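SPCC18.06c protein (Schizosaccharomyces pombe, PDB 2P51) catalyses the stepwise 3'-exonucleolytic shortening of mRNA poly(A) tails to 5'-AMP, as the metal-dependent deadenylase subunit of the CCR4-NOT complex. Local coordinates at residues Met50-Pro55 and Gly170-Tyr175; Ile85-Leu90 and Gln107-Phe112. One frame throughout, in Å; residues are numbered along the deposited sequence.

Both interactions rest on the six-stranded mixed sheet of this DEDD nuclease fold, and their centres lie about 10 Å apart. Along the chain, the two segments of interaction 2, 85-90 and 107-112, both fall between those of interaction 1, 50-55 and 170-175. Interaction 2 pairs strands 87-93 and 105-109 of a hairpin; interaction 1 sets helix 170-181 against strand 47-53. Strands 47-53 and 87-93 are neighbours in the sheet, joined where Asp51 O lies 2.8 Å from Gly89 N and Glu53 N 2.9 Å from Gln87 O, both probable hydrogen bonds. The hairpin thus flanks the strand whose Asp51 and Glu53 bind the catalytic metals.

Interaction 1. Residues Met50-Pro55 and Gly170-Tyr175; sequences MDTEFP and GYDFAY. With MG (magnesium ion), chain C; MG (magnesium ion), chain B.
Asp51 and Asp172 meet through a shared magnesium ion, one of two in this DEDD nuclease active site. The ion of chain B takes Asp51 OD1 at 2.0 Å and Asp172 OD2 at 2.1 Å, and four waters complete its shell. Asp51 bridges the two ions, one carboxylate oxygen to each: its OD2 binds the magnesium ion of chain C, as does Glu53 OE2, and Asp241 adds another carboxylate there. Carboxylate oxygens that would otherwise probably repel one another are thus brought together by the two cations.

Hydrogen bonds fix the other oxygen of Asp172. Thr52 OG1 donates to Asp172 OD1 over 2.7 Å, reaching its anti side 28° out of the carboxylate plane; Thr52, in the second shell, is thus likely to steady the rotation of a carboxylate that binds the metal. Thr52 N adds a weak bond to the same Asp172 OD1, 3.3 Å long. Water 3, a ligand of the chain B ion, also donates to Asp172 OD1.

Aromatic packing extends the contact. Phe54 has CG between its backbone N and carbonyl carbon (chi1 53°), which lays its ring against the helix. Tyr175 CE1 comes over one face, 3.3 Å from Phe54 CG, whereas Asp172 OD1 lies at the ring edge. The Phe54 and Tyr171 planes are nearly parallel but offset so far that little of one ring covers the other. At the other end, the bent Met50 chain brings Met50 CE into an off-centre CH-pi contact with the Phe173 ring, 4.3 Å from its centroid.

Strand 50-53 and helix segment 170-175 cross at 86°, with axes 7.6 Å apart at closest approach. Strands 87-93 and 163-166 flank this strand in the sheet, while helix 69-82 packs on Tyr171 and Tyr175.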
# COMPACT_ATOMS: atom_id res chain seq x y z
N MET A 50 0.28 -0.51 4.57
CA MET A 50 0.69 0.06 3.28
C MET A 50 -0.52 0.48 2.46
O MET A 50 -1.59 -0.16 2.53
CB MET A 50 1.53 -0.98 2.51
CG MET A 50 2.00 -0.62 1.12
SD MET A 50 0.76 -0.99 -0.16
CE MET A 50 0.99 -2.78 -0.26
N ASP A 51 -0.26 1.54 1.69
CA ASP A 51 -1.19 1.99 0.66
C ASP A 51 -0.40 2.54 -0.52
O ASP A 51 0.80 2.86 -0.30
CB ASP A 51 -2.15 3.09 1.16
CG ASP A 51 -3.25 3.42 0.16
OD1 ASP A 51 -3.70 2.48 -0.55
OD2 ASP A 51 -3.63 4.61 0.13
N THR A 52 -1.02 2.67 -1.70
CA THR A 52 -0.32 3.34 -2.79
C THR A 52 -1.29 4.30 -3.48
O THR A 52 -2.50 4.16 -3.38
CB THR A 52 0.21 2.40 -3.91
OG1 THR A 52 -0.88 1.93 -4.70
CG2 THR A 52 0.98 1.20 -3.30
N GLU A 53 -0.76 5.33 -4.14
CA GLU A 53 -1.58 6.13 -5.03
C GLU A 53 -1.01 5.93 -6.45
O GLU A 53 0.21 5.81 -6.65
CB GLU A 53 -1.58 7.61 -4.67
CG GLU A 53 -1.99 7.96 -3.24
CD GLU A 53 -3.35 7.47 -2.85
OE1 GLU A 53 -4.29 7.47 -3.66
OE2 GLU A 53 -3.50 7.07 -1.65
N PHE A 54 -1.87 5.92 -7.45
CA PHE A 54 -1.53 5.65 -8.83
C PHE A 54 -2.62 6.28 -9.69
O PHE A 54 -3.65 6.71 -9.15
CB PHE A 54 -1.40 4.14 -9.06
CG PHE A 54 -2.62 3.36 -8.59
CD1 PHE A 54 -3.71 3.16 -9.43
CD2 PHE A 54 -2.63 2.80 -7.31
CE1 PHE A 54 -4.80 2.44 -9.01
CE2 PHE A 54 -3.74 2.10 -6.87
CZ PHE A 54 -4.81 1.92 -7.74
N PRO A 55 -2.41 6.41 -10.98
CA PRO A 55 -3.33 7.25 -11.79
C PRO A 55 -4.58 6.55 -12.27
O PRO A 55 -5.05 6.75 -13.40
CB PRO A 55 -2.44 7.70 -12.96
CG PRO A 55 -1.30 6.79 -13.04
CD PRO A 55 -1.23 5.96 -11.78
N GLY A 170 -5.28 -5.52 -4.03
CA GLY A 170 -4.75 -6.10 -5.28
C GLY A 170 -3.84 -5.12 -6.00
O GLY A 170 -2.71 -5.45 -6.38
N TYR A 171 -4.34 -3.91 -6.26
CA TYR A 171 -3.50 -2.94 -6.98
C TYR A 171 -2.30 -2.52 -6.15
O TYR A 171 -1.20 -2.41 -6.71
CB TYR A 171 -4.29 -1.67 -7.40
CG TYR A 171 -5.13 -1.85 -8.64
CD1 TYR A 171 -6.32 -2.60 -8.61
CD2 TYR A 171 -4.79 -1.26 -9.86
CE1 TYR A 171 -7.12 -2.76 -9.75
CE2 TYR A 171 -5.59 -1.43 -10.98
CZ TYR A 171 -6.74 -2.17 -10.95
OH TYR A 171 -7.54 -2.34 -12.08
N ASP A 172 -2.49 -2.25 -4.87
CA ASP A 172 -1.43 -1.76 -4.01
C ASP A 172 -0.26 -2.75 -3.97
O ASP A 172 0.93 -2.40 -4.15
CB ASP A 172 -2.01 -1.47 -2.63
CG ASP A 172 -2.93 -0.30 -2.53
OD1 ASP A 172 -2.83 0.56 -3.45
OD2 ASP A 172 -3.79 -0.19 -1.63
N PHE A 173 -0.60 -4.04 -3.74
CA PHE A 173 0.46 -5.06 -3.71
C PHE A 173 1.06 -5.23 -5.11
O PHE A 173 2.28 -5.45 -5.25
CB PHE A 173 -0.05 -6.42 -3.24
CG PHE A 173 0.09 -6.72 -1.77
CD1 PHE A 173 1.29 -6.51 -1.11
CD2 PHE A 173 -0.97 -7.22 -1.05
CE1 PHE A 173 1.49 -6.76 0.26
CE2 PHE A 173 -0.79 -7.49 0.29
CZ PHE A 173 0.40 -7.27 0.96
N ALA A 174 0.25 -5.17 -6.18
CA ALA A 174 0.79 -5.32 -7.54
C ALA A 174 1.80 -4.22 -7.80
O ALA A 174 2.86 -4.47 -8.43
CB ALA A 174 -0.31 -5.35 -8.58
N TYR A 175 1.54 -2.98 -7.34
CA TYR A 175 2.51 -1.90 -7.61
C TYR A 175 3.82 -2.15 -6.88
O TYR A 175 4.87 -1.82 -7.44
CB TYR A 175 1.92 -0.54 -7.20
CG TYR A 175 1.21 0.09 -8.40
CD1 TYR A 175 -0.16 0.22 -8.51
CD2 TYR A 175 2.01 0.53 -9.43
CE1 TYR A 175 -0.78 0.81 -9.62
CE2 TYR A 175 1.43 1.10 -10.53
CZ TYR A 175 0.05 1.24 -10.64
OH TYR A 175 -0.45 1.81 -11.77
MG MG C . -5.00 5.87 -0.81
MG MG B . -5.23 1.32 -1.25
O HOH W 1 -3.41 -1.63 0.80
O HOH W 2 -5.00 4.63 -2.54
O HOH W 3 -5.06 1.95 -3.22
O HOH W 4 -5.67 0.52 0.59
O HOH W 5 -6.49 2.86 -0.97
O HOH W 6 -6.84 0.06 -1.86

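Interaction 2. Residues Ile85-Leu90 and Gln107-Phe112; sequences IIQIGL and QFNFTF
Gln87 and Asn109 extend alongside each other in the same direction, in an antiparallel beta hairpin whose strand segments 87-90 and 107-109 run at 163°. Their amide planes differ by 39°, and Gln87 NE2 donates to Asn109 OD1 over 2.9 Å, nearly along the C=O axis of the acceptor. Gln107, on the same sheet face, runs aslant of Gln87; its own amide bonds to Asp25 and Gly239. Gln87 also reaches Gln237 and Ala238, so this buried polar row ties the hairpin to Gln237 and the first turn of helix 238-257. With an alanine in place of Gln87, Asn109 OD1 would probably lose this donor and a gap would open beside the Gln107 amide.

The opposite face is apolar. Ile88 lies with Phe108 here, and its CG1, anti to the carbonyl carbon (chi1 -63°), is directed to Phe110 CE2 at 3.5 Å. Ile85 CG2 covers a face of the Phe110 ring, while Gln87 CA lies at its edge. Leu90 CD1 packs 3.8 Å from Phe108 CE2, and Phe147 meets both phenylalanine rings.

Ile88 and Phe108 form the hydrogen-bonded pair, exchanging two backbone bonds. Ile86 and Gln87 both face Glu53 on strand 47-53, forming a classic beta bulge. Ile86, turned to the same side as Gln87 by the bulge, lays CG1 over the Phe112 ring, 4.1 Å from its centroid. At the bulge, Phe110 N bonds Ile86 O from above the carbonyl plane. Where the strands have ended, water 7 bridges them, donating to Ile85 O at 2.8 Å and Thr111 O at 2.7 Å.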
# COMPACT_ATOMS: atom_id res chain seq x y z
N ILE A 85 3.36 4.26 -10.81
CA ILE A 85 3.09 4.57 -9.41
C ILE A 85 3.38 6.03 -9.07
O ILE A 85 4.32 6.58 -9.64
CB ILE A 85 3.94 3.63 -8.52
CG1 ILE A 85 3.54 3.64 -7.06
CG2 ILE A 85 5.45 3.92 -8.65
CD1 ILE A 85 2.17 3.23 -6.71
N ILE A 86 2.56 6.57 -8.15
CA ILE A 86 2.74 7.97 -7.74
C ILE A 86 3.16 8.07 -6.29
O ILE A 86 4.04 8.91 -5.97
CB ILE A 86 1.46 8.79 -8.07
CG1 ILE A 86 1.26 8.91 -9.59
CG2 ILE A 86 1.49 10.17 -7.44
CD1 ILE A 86 -0.11 9.45 -10.03
N GLN A 87 2.61 7.28 -5.40
CA GLN A 87 3.06 7.33 -4.02
C GLN A 87 2.96 5.93 -3.38
O GLN A 87 2.06 5.17 -3.74
CB GLN A 87 2.21 8.19 -3.06
CG GLN A 87 2.32 9.67 -3.16
CD GLN A 87 1.44 10.41 -2.18
OE1 GLN A 87 0.30 9.94 -1.91
NE2 GLN A 87 1.89 11.53 -1.69
N ILE A 88 3.84 5.64 -2.44
CA ILE A 88 3.67 4.48 -1.56
C ILE A 88 3.71 4.97 -0.13
O ILE A 88 4.63 5.74 0.20
CB ILE A 88 4.77 3.40 -1.74
CG1 ILE A 88 4.74 2.79 -3.14
CG2 ILE A 88 4.66 2.34 -0.65
CD1 ILE A 88 5.85 1.84 -3.50
N GLY A 89 2.80 4.53 0.70
CA GLY A 89 2.77 4.87 2.13
C GLY A 89 3.12 3.66 2.97
O GLY A 89 2.55 2.58 2.71
N LEU A 90 4.09 3.82 3.89
CA LEU A 90 4.44 2.75 4.80
C LEU A 90 4.35 3.26 6.24
O LEU A 90 5.10 4.16 6.60
CB LEU A 90 5.85 2.22 4.53
CG LEU A 90 6.20 1.67 3.15
CD1 LEU A 90 7.66 1.24 3.09
CD2 LEU A 90 5.27 0.51 2.78
N GLN A 107 5.83 8.62 3.51
CA GLN A 107 5.20 8.76 2.23
C GLN A 107 6.28 8.91 1.17
O GLN A 107 6.95 9.94 1.10
CB GLN A 107 4.30 10.00 2.27
CG GLN A 107 3.59 10.33 0.97
CD GLN A 107 2.38 11.23 1.31
OE1 GLN A 107 1.29 10.66 1.48
NE2 GLN A 107 2.60 12.53 1.35
N PHE A 108 6.44 7.90 0.31
CA PHE A 108 7.42 7.88 -0.76
C PHE A 108 6.77 8.47 -2.01
O PHE A 108 5.71 7.96 -2.42
CB PHE A 108 7.85 6.44 -1.04
CG PHE A 108 8.62 5.85 0.13
CD1 PHE A 108 10.00 5.91 0.14
CD2 PHE A 108 7.97 5.28 1.20
CE1 PHE A 108 10.70 5.40 1.23
CE2 PHE A 108 8.68 4.77 2.29
CZ PHE A 108 10.05 4.84 2.34
N ASN A 109 7.37 9.51 -2.57
CA ASN A 109 6.79 10.20 -3.73
C ASN A 109 7.56 9.90 -5.00
O ASN A 109 8.78 10.16 -5.02
CB ASN A 109 6.82 11.71 -3.41
CG ASN A 109 5.96 12.02 -2.18
OD1 ASN A 109 4.73 11.83 -2.22
ND2 ASN A 109 6.62 12.48 -1.13
N PHE A 110 6.91 9.33 -6.01
CA PHE A 110 7.61 8.78 -7.17
C PHE A 110 7.53 9.69 -8.39
O PHE A 110 6.61 10.50 -8.57
CB PHE A 110 7.03 7.40 -7.52
CG PHE A 110 7.44 6.42 -6.43
CD1 PHE A 110 8.66 5.77 -6.48
CD2 PHE A 110 6.62 6.18 -5.33
CE1 PHE A 110 9.05 4.87 -5.49
CE2 PHE A 110 6.97 5.27 -4.35
CZ PHE A 110 8.22 4.64 -4.42
N THR A 111 8.51 9.50 -9.26
CA THR A 111 8.63 10.32 -10.48
C THR A 111 7.39 10.18 -11.37
O THR A 111 6.84 9.09 -11.57
CB THR A 111 9.90 9.90 -11.24
OG1 THR A 111 10.14 10.87 -12.27
CG2 THR A 111 9.71 8.53 -11.88
N PHE A 112 6.92 11.28 -11.94
CA PHE A 112 5.71 11.24 -12.78
C PHE A 112 5.75 12.49 -13.64
O PHE A 112 6.31 13.52 -13.19
CB PHE A 112 4.47 11.21 -11.87
CG PHE A 112 3.27 10.71 -12.63
CD1 PHE A 112 3.06 9.33 -12.75
CD2 PHE A 112 2.36 11.59 -13.23
CE1 PHE A 112 1.97 8.84 -13.47
CE2 PHE A 112 1.29 11.08 -13.94
CZ PHE A 112 1.10 9.72 -14.07
O HOH W 7 6.83 6.44 -10.89